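Local coordinates for HTH marR-type domain-containing protein (Streptococcus agalactiae serotype III, PDB 7DVV) that binds DNA and heme and probably acts as a MarR-family transcription factor, at residues M50-A55 with R89-Y94; G77-V82 with L93-L98. One frame throughout, in Å; residues are numbered along the deposited sequence.

Interaction 1: M50-A55 with R89-Y94. With nucleotides of chain C.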
# COMPACT_ATOMS: atom_id res chain seq x y z
N MET B 50 11.58 -15.24 -19.03
CA MET B 50 10.47 -14.77 -18.24
C MET B 50 9.43 -14.24 -19.23
O MET B 50 9.71 -13.40 -20.06
CB MET B 50 10.93 -13.67 -17.29
CG MET B 50 9.79 -12.94 -16.63
SD MET B 50 10.29 -11.34 -15.98
CE MET B 50 11.58 -11.85 -14.85
N SER B 51 8.21 -14.78 -19.18
CA SER B 51 7.07 -14.20 -19.87
C SER B 51 6.26 -13.27 -18.93
O SER B 51 6.49 -13.23 -17.71
CB SER B 51 6.20 -15.32 -20.36
OG SER B 51 5.40 -15.75 -19.27
N ILE B 52 5.26 -12.57 -19.48
CA ILE B 52 4.48 -11.67 -18.63
C ILE B 52 3.86 -12.40 -17.42
O ILE B 52 3.91 -11.87 -16.31
CB ILE B 52 3.42 -10.95 -19.45
CG1 ILE B 52 4.12 -10.12 -20.54
CG2 ILE B 52 2.65 -10.06 -18.50
CD1 ILE B 52 3.20 -9.59 -21.65
N LYS B 53 3.36 -13.64 -17.62
CA LYS B 53 2.69 -14.41 -16.58
C LYS B 53 3.67 -14.67 -15.45
O LYS B 53 3.25 -14.66 -14.29
CB LYS B 53 2.07 -15.70 -17.13
CG LYS B 53 2.13 -16.90 -16.20
CD LYS B 53 1.10 -16.84 -15.07
CE LYS B 53 0.61 -18.20 -14.58
NZ LYS B 53 -0.66 -18.63 -15.22
N ASP B 54 4.95 -14.90 -15.80
CA ASP B 54 5.97 -15.24 -14.81
C ASP B 54 6.15 -14.03 -13.88
O ASP B 54 6.49 -14.16 -12.70
CB ASP B 54 7.28 -15.68 -15.46
CG ASP B 54 7.19 -16.88 -16.39
OD1 ASP B 54 6.24 -17.70 -16.24
OD2 ASP B 54 8.07 -17.00 -17.26
N ALA B 55 5.83 -12.85 -14.40
CA ALA B 55 5.94 -11.66 -13.58
C ALA B 55 4.80 -11.59 -12.57
O ALA B 55 5.04 -11.14 -11.45
CB ALA B 55 6.03 -10.43 -14.42
N ARG B 89 1.12 -17.36 -28.12
CA ARG B 89 0.34 -16.53 -27.22
C ARG B 89 1.23 -15.88 -26.17
O ARG B 89 0.76 -14.95 -25.53
CB ARG B 89 -0.85 -17.32 -26.64
CG ARG B 89 -0.44 -18.46 -25.73
CD ARG B 89 -1.43 -19.61 -25.54
NE ARG B 89 -0.66 -20.67 -24.90
CZ ARG B 89 -1.15 -21.67 -24.18
NH1 ARG B 89 -2.45 -21.79 -23.99
NH2 ARG B 89 -0.30 -22.57 -23.66
N VAL B 90 2.49 -16.36 -26.03
CA VAL B 90 3.43 -15.92 -25.01
C VAL B 90 4.28 -14.75 -25.51
O VAL B 90 4.63 -14.74 -26.66
CB VAL B 90 4.40 -17.05 -24.58
CG1 VAL B 90 5.63 -16.44 -23.87
CG2 VAL B 90 3.71 -18.19 -23.78
N LYS B 91 4.67 -13.83 -24.62
CA LYS B 91 5.56 -12.73 -24.97
C LYS B 91 6.71 -12.72 -23.99
O LYS B 91 6.47 -12.78 -22.79
CB LYS B 91 4.86 -11.38 -24.80
CG LYS B 91 3.69 -11.26 -25.74
CD LYS B 91 3.27 -9.83 -25.88
CE LYS B 91 1.96 -9.87 -26.63
NZ LYS B 91 1.39 -8.53 -26.82
N TYR B 92 7.95 -12.64 -24.49
CA TYR B 92 9.08 -12.74 -23.60
C TYR B 92 9.58 -11.35 -23.20
O TYR B 92 9.40 -10.37 -23.94
CB TYR B 92 10.16 -13.62 -24.22
CG TYR B 92 9.83 -15.08 -24.27
CD1 TYR B 92 9.55 -15.81 -23.12
CD2 TYR B 92 9.82 -15.73 -25.50
CE1 TYR B 92 9.27 -17.17 -23.21
CE2 TYR B 92 9.54 -17.08 -25.60
CZ TYR B 92 9.24 -17.80 -24.45
OH TYR B 92 8.91 -19.12 -24.59
N LEU B 93 10.16 -11.27 -21.99
CA LEU B 93 10.70 -10.02 -21.50
C LEU B 93 12.23 -10.12 -21.52
O LEU B 93 12.77 -11.18 -21.21
CB LEU B 93 10.21 -9.73 -20.08
CG LEU B 93 8.70 -9.63 -19.82
CD1 LEU B 93 8.49 -9.22 -18.39
CD2 LEU B 93 7.96 -8.71 -20.80
N TYR B 94 12.89 -9.01 -21.86
CA TYR B 94 14.33 -8.94 -21.99
C TYR B 94 14.75 -7.58 -21.46
O TYR B 94 14.20 -6.55 -21.90
CB TYR B 94 14.71 -9.19 -23.46
CG TYR B 94 14.37 -10.56 -24.03
CD1 TYR B 94 15.09 -11.70 -23.65
CD2 TYR B 94 13.33 -10.72 -24.94
CE1 TYR B 94 14.81 -12.95 -24.17
CE2 TYR B 94 13.03 -11.98 -25.46
CZ TYR B 94 13.77 -13.10 -25.08
OH TYR B 94 13.47 -14.35 -25.61
P DG C 8 2.24 -14.05 -21.40
OP1 DG C 8 3.65 -14.05 -21.87
OP2 DG C 8 2.03 -14.06 -19.94
O5' DG C 8 1.54 -12.84 -22.17
C5' DG C 8 0.27 -13.05 -22.70
C4' DG C 8 -0.22 -11.87 -23.49
O4' DG C 8 -1.64 -12.17 -23.65
C3' DG C 8 -0.16 -10.50 -22.80
O3' DG C 8 -0.21 -9.49 -23.80
C2' DG C 8 -1.48 -10.41 -22.05
C1' DG C 8 -2.44 -11.27 -22.90
N9 DG C 8 -3.35 -12.04 -22.06
C8 DG C 8 -3.04 -12.72 -20.91
N7 DG C 8 -4.09 -13.19 -20.29
C5 DG C 8 -5.16 -12.74 -21.06
C6 DG C 8 -6.55 -12.93 -20.89
O6 DG C 8 -7.14 -13.56 -20.00
N1 DG C 8 -7.28 -12.32 -21.89
C2 DG C 8 -6.74 -11.59 -22.92
N2 DG C 8 -7.61 -11.05 -23.78
N3 DG C 8 -5.45 -11.42 -23.10
C4 DG C 8 -4.72 -12.00 -22.13
P DA C 7 0.16 -19.69 -19.04
OP1 DA C 7 1.59 -20.07 -19.11
OP2 DA C 7 -0.41 -19.20 -17.75
O5' DA C 7 -0.12 -18.59 -20.15
C5' DA C 7 0.40 -18.74 -21.46
C4' DA C 7 0.29 -17.42 -22.16
O4' DA C 7 -1.08 -17.18 -22.54
C3' DA C 7 0.71 -16.24 -21.29
O3' DA C 7 1.50 -15.33 -22.07
C2' DA C 7 -0.61 -15.60 -20.91
C1' DA C 7 -1.52 -15.91 -22.07
N9 DA C 7 -2.95 -16.02 -21.75
C8 DA C 7 -3.54 -16.60 -20.66
N7 DA C 7 -4.86 -16.65 -20.74
C5 DA C 7 -5.14 -16.01 -21.94
C6 DA C 7 -6.36 -15.71 -22.59
N6 DA C 7 -7.56 -16.03 -22.09
N1 DA C 7 -6.29 -15.09 -23.79
C2 DA C 7 -5.08 -14.79 -24.28
N3 DA C 7 -3.87 -15.04 -23.78
C4 DA C 7 -3.97 -15.66 -22.59
P DT C 6 -3.95 -24.10 -16.44
OP1 DT C 6 -2.82 -24.93 -15.91
OP2 DT C 6 -4.87 -23.43 -15.49
O5' DT C 6 -3.41 -23.08 -17.54
C5' DT C 6 -2.90 -23.56 -18.80
C4' DT C 6 -2.58 -22.40 -19.73
O4' DT C 6 -3.74 -21.98 -20.48
C3' DT C 6 -2.05 -21.14 -19.04
O3' DT C 6 -0.71 -20.97 -19.52
C2' DT C 6 -3.04 -20.05 -19.46
C1' DT C 6 -3.62 -20.61 -20.74
N1 DT C 6 -4.95 -20.11 -21.11
C2 DT C 6 -5.19 -19.65 -22.39
O2 DT C 6 -4.33 -19.58 -23.24
N3 DT C 6 -6.48 -19.24 -22.62
C4 DT C 6 -7.55 -19.31 -21.75
O4 DT C 6 -8.66 -18.93 -22.11
C5 DT C 6 -7.23 -19.85 -20.43
C7 DT C 6 -8.31 -19.95 -19.41
C6 DT C 6 -5.96 -20.20 -20.18
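L93 N donates to M50 O at 2.9 Å, with the N-H angle at 159°, and this bond links M50, on the short and weakly bonded strand 50-51, to L93 on strand 91-95. One residue further along, S51 and Y92 form an antiparallel non-hydrogen-bonded pair, where S51 CA closes to 3.3 Å from K91 O in a CA-H...O contact. M50 O also lies at the edge of the Y92 ring, in its plane.

Apolar contacts gather on L93, whose two methyls serve different partners. CD1 meets M50 SD at 3.7 Å; the methionine chain, extended through chi2, bends at chi3 (-59°). CD2 meets I52 CG1 at about a right angle between the side chains. V70 of helix 63-76 also touches both I52 and L93.

Capping bonds start the helix that follows. S51 N reaches D54 OD2 at 2.9 Å from above the carboxylate plane, the two residues forming a capping box, and K53 N adds a weak capping bond to S51 OG.

Polar contacts with the DNA meet on the phosphate of DG8 of chain C. K91 N gives OP1 a nearly straight bond of 2.9 Å (178°), and I52 N reaches the same oxygen at 3.2 Å, so both segments clamp one phosphate oxygen. K53 NZ takes OP2 of DA7 of chain C at 2.6 Å, while K91 NZ pairs with another phosphate. R89, linked to D87 by a salt bridge, extends NH1 to O2 of DT6 of chain C in a weak bond of 3.0 Å; since O2 is a minor-groove atom, the pattern fits a winged helix-turn-helix whose wing enters the minor groove.

Interaction 2: G77-V82 with L93-L98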
# COMPACT_ATOMS: atom_id res chain seq x y z
N GLY B 77 12.09 2.25 -20.94
CA GLY B 77 13.32 1.84 -21.59
C GLY B 77 14.02 0.68 -20.89
O GLY B 77 15.12 0.31 -21.29
N PHE B 78 13.40 0.12 -19.85
CA PHE B 78 14.05 -0.94 -19.08
C PHE B 78 13.96 -2.31 -19.76
O PHE B 78 14.71 -3.27 -19.41
CB PHE B 78 13.49 -1.01 -17.66
CG PHE B 78 13.46 0.28 -16.89
CD1 PHE B 78 14.47 1.22 -17.01
CD2 PHE B 78 12.42 0.55 -15.99
CE1 PHE B 78 14.44 2.39 -16.26
CE2 PHE B 78 12.39 1.72 -15.23
CZ PHE B 78 13.42 2.62 -15.35
N ILE B 79 13.05 -2.46 -20.72
CA ILE B 79 12.82 -3.81 -21.22
C ILE B 79 12.32 -3.72 -22.65
O ILE B 79 11.87 -2.66 -23.11
CB ILE B 79 11.86 -4.67 -20.37
CG1 ILE B 79 10.42 -4.15 -20.37
CG2 ILE B 79 12.35 -4.96 -18.95
CD1 ILE B 79 9.49 -5.24 -19.92
N ALA B 80 12.47 -4.86 -23.34
CA ALA B 80 11.94 -5.08 -24.67
C ALA B 80 11.06 -6.32 -24.56
O ALA B 80 11.42 -7.27 -23.82
CB ALA B 80 13.11 -5.31 -25.63
N ILE B 81 9.90 -6.27 -25.25
CA ILE B 81 8.90 -7.34 -25.16
C ILE B 81 8.92 -7.95 -26.54
O ILE B 81 8.82 -7.18 -27.50
CB ILE B 81 7.48 -6.79 -24.84
CG1 ILE B 81 7.39 -6.11 -23.47
CG2 ILE B 81 6.39 -7.83 -25.00
CD1 ILE B 81 6.51 -4.85 -23.47
N VAL B 82 9.05 -9.28 -26.60
CA VAL B 82 9.19 -10.04 -27.85
C VAL B 82 8.32 -11.30 -27.85
O VAL B 82 8.51 -12.22 -27.03
CB VAL B 82 10.66 -10.42 -28.01
CG1 VAL B 82 10.86 -11.46 -29.12
CG2 VAL B 82 11.44 -9.15 -28.22
N LEU B 93 10.16 -11.27 -21.99
CA LEU B 93 10.70 -10.02 -21.50
C LEU B 93 12.23 -10.12 -21.52
O LEU B 93 12.77 -11.18 -21.21
CB LEU B 93 10.21 -9.73 -20.08
CG LEU B 93 8.70 -9.63 -19.82
CD1 LEU B 93 8.49 -9.22 -18.39
CD2 LEU B 93 7.96 -8.71 -20.80
N TYR B 94 12.89 -9.01 -21.86
CA TYR B 94 14.33 -8.94 -21.99
C TYR B 94 14.75 -7.58 -21.46
O TYR B 94 14.20 -6.55 -21.90
CB TYR B 94 14.71 -9.19 -23.46
CG TYR B 94 14.37 -10.56 -24.03
CD1 TYR B 94 15.09 -11.70 -23.65
CD2 TYR B 94 13.33 -10.72 -24.94
CE1 TYR B 94 14.81 -12.95 -24.17
CE2 TYR B 94 13.03 -11.98 -25.46
CZ TYR B 94 13.77 -13.10 -25.08
OH TYR B 94 13.47 -14.35 -25.61
N LEU B 95 15.68 -7.58 -20.49
CA LEU B 95 16.34 -6.38 -19.99
C LEU B 95 17.02 -5.70 -21.16
O LEU B 95 17.68 -6.37 -21.93
CB LEU B 95 17.42 -6.76 -18.98
CG LEU B 95 17.03 -6.52 -17.53
CD1 LEU B 95 18.31 -6.47 -16.71
CD2 LEU B 95 16.25 -5.21 -17.41
N THR B 96 16.87 -4.38 -21.27
CA THR B 96 17.65 -3.65 -22.24
C THR B 96 18.98 -3.24 -21.62
O THR B 96 19.27 -3.56 -20.45
CB THR B 96 16.98 -2.34 -22.64
OG1 THR B 96 16.81 -1.51 -21.48
CG2 THR B 96 15.69 -2.52 -23.40
N HIS B 97 19.75 -2.47 -22.42
CA HIS B 97 21.03 -1.95 -22.02
C HIS B 97 20.84 -1.01 -20.82
O HIS B 97 21.49 -1.18 -19.79
CB HIS B 97 21.73 -1.34 -23.24
CG HIS B 97 23.03 -0.67 -22.93
ND1 HIS B 97 24.20 -1.38 -22.81
CD2 HIS B 97 23.35 0.62 -22.70
CE1 HIS B 97 25.19 -0.55 -22.56
NE2 HIS B 97 24.71 0.68 -22.49
N LEU B 98 19.93 -0.03 -20.98
CA LEU B 98 19.59 0.88 -19.89
C LEU B 98 19.10 0.06 -18.71
O LEU B 98 19.54 0.27 -17.59
CB LEU B 98 18.55 1.89 -20.36
CG LEU B 98 18.07 2.85 -19.27
CD1 LEU B 98 19.23 3.63 -18.67
CD2 LEU B 98 16.94 3.76 -19.74
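The Y94 ring receives V82 at its edge: V82 CB lies in the ring plane, 3.8 Å from Y94 CE2, and the two side chains cross at about a right angle. With chi1 at -64°, Y94 CG stands beside its own backbone N and opposite the carbonyl carbon, which swings the ring diagonally toward V82 on the neighbouring strand. The F78 ring meets L98 CD2 obliquely from CD1 at 4.5 Å, a loose approach; H30 and L31 of a loop and Q35 of helix 34-44 also touch this phenylalanine.

Between the strands, A80 and Y94 form an antiparallel hydrogen-bonded pair. A80 N donates to Y94 O at 2.8 Å, and the return bond from Y94 N to A80 O is more bent, 136° at the hydrogen. I79 with L95 and I81 with L93 are the flanking non-hydrogen-bonded pairs. Strands 79-82 and 93-95 run at 153° with a closest axis approach of 4.7 Å, as expected for the two arms of the beta hairpin that forms the wing in MarR-type winged helix-turn-helix domains.

On the face carrying I81 and L93, these side chains lie alongside one another, and L93 CD2 sits 3.8 Å from I81 CG1. I79 CD1 comes up to the same methyl, and M73 and L42 of neighbouring helices pack on I79.

At the hairpin base, T96 N reaches F78 O at 3.1 Å from well above the carbonyl plane, and T96 OG1 accepts from G99 N. Through these two bonds the N-cap residue couples the start of helix 97-117 to the residues just after helix 63-76, which G77 ends in a Schellman motif with positive phi. The T96 hydroxyl is also directed at G77 O, though the modelled separation is very short and its exact length doubtful.

Interactions 1 and 2 lie on the same antiparallel sheet, with centres 12 Å apart, and share L93 and Y94. Strand 91-95 is its middle strand: interaction 1 joins it to the short strand 50-51 on one edge, interaction 2 to strand 79-83 on the other. Along the chain, 50-55 comes first, then 77-82, and both contacts finish on the common strand. Y92 N lies 2.6 Å from V82 O, a probable hydrogen bond, and K91 CD packs on I81 CG2. Interaction 1 holds DNA directly, whereas interaction 2 stays about 6 Å from it at the nearest atoms. Strand 91-95, contacted by DNA at its start, leads on into helix 97-117.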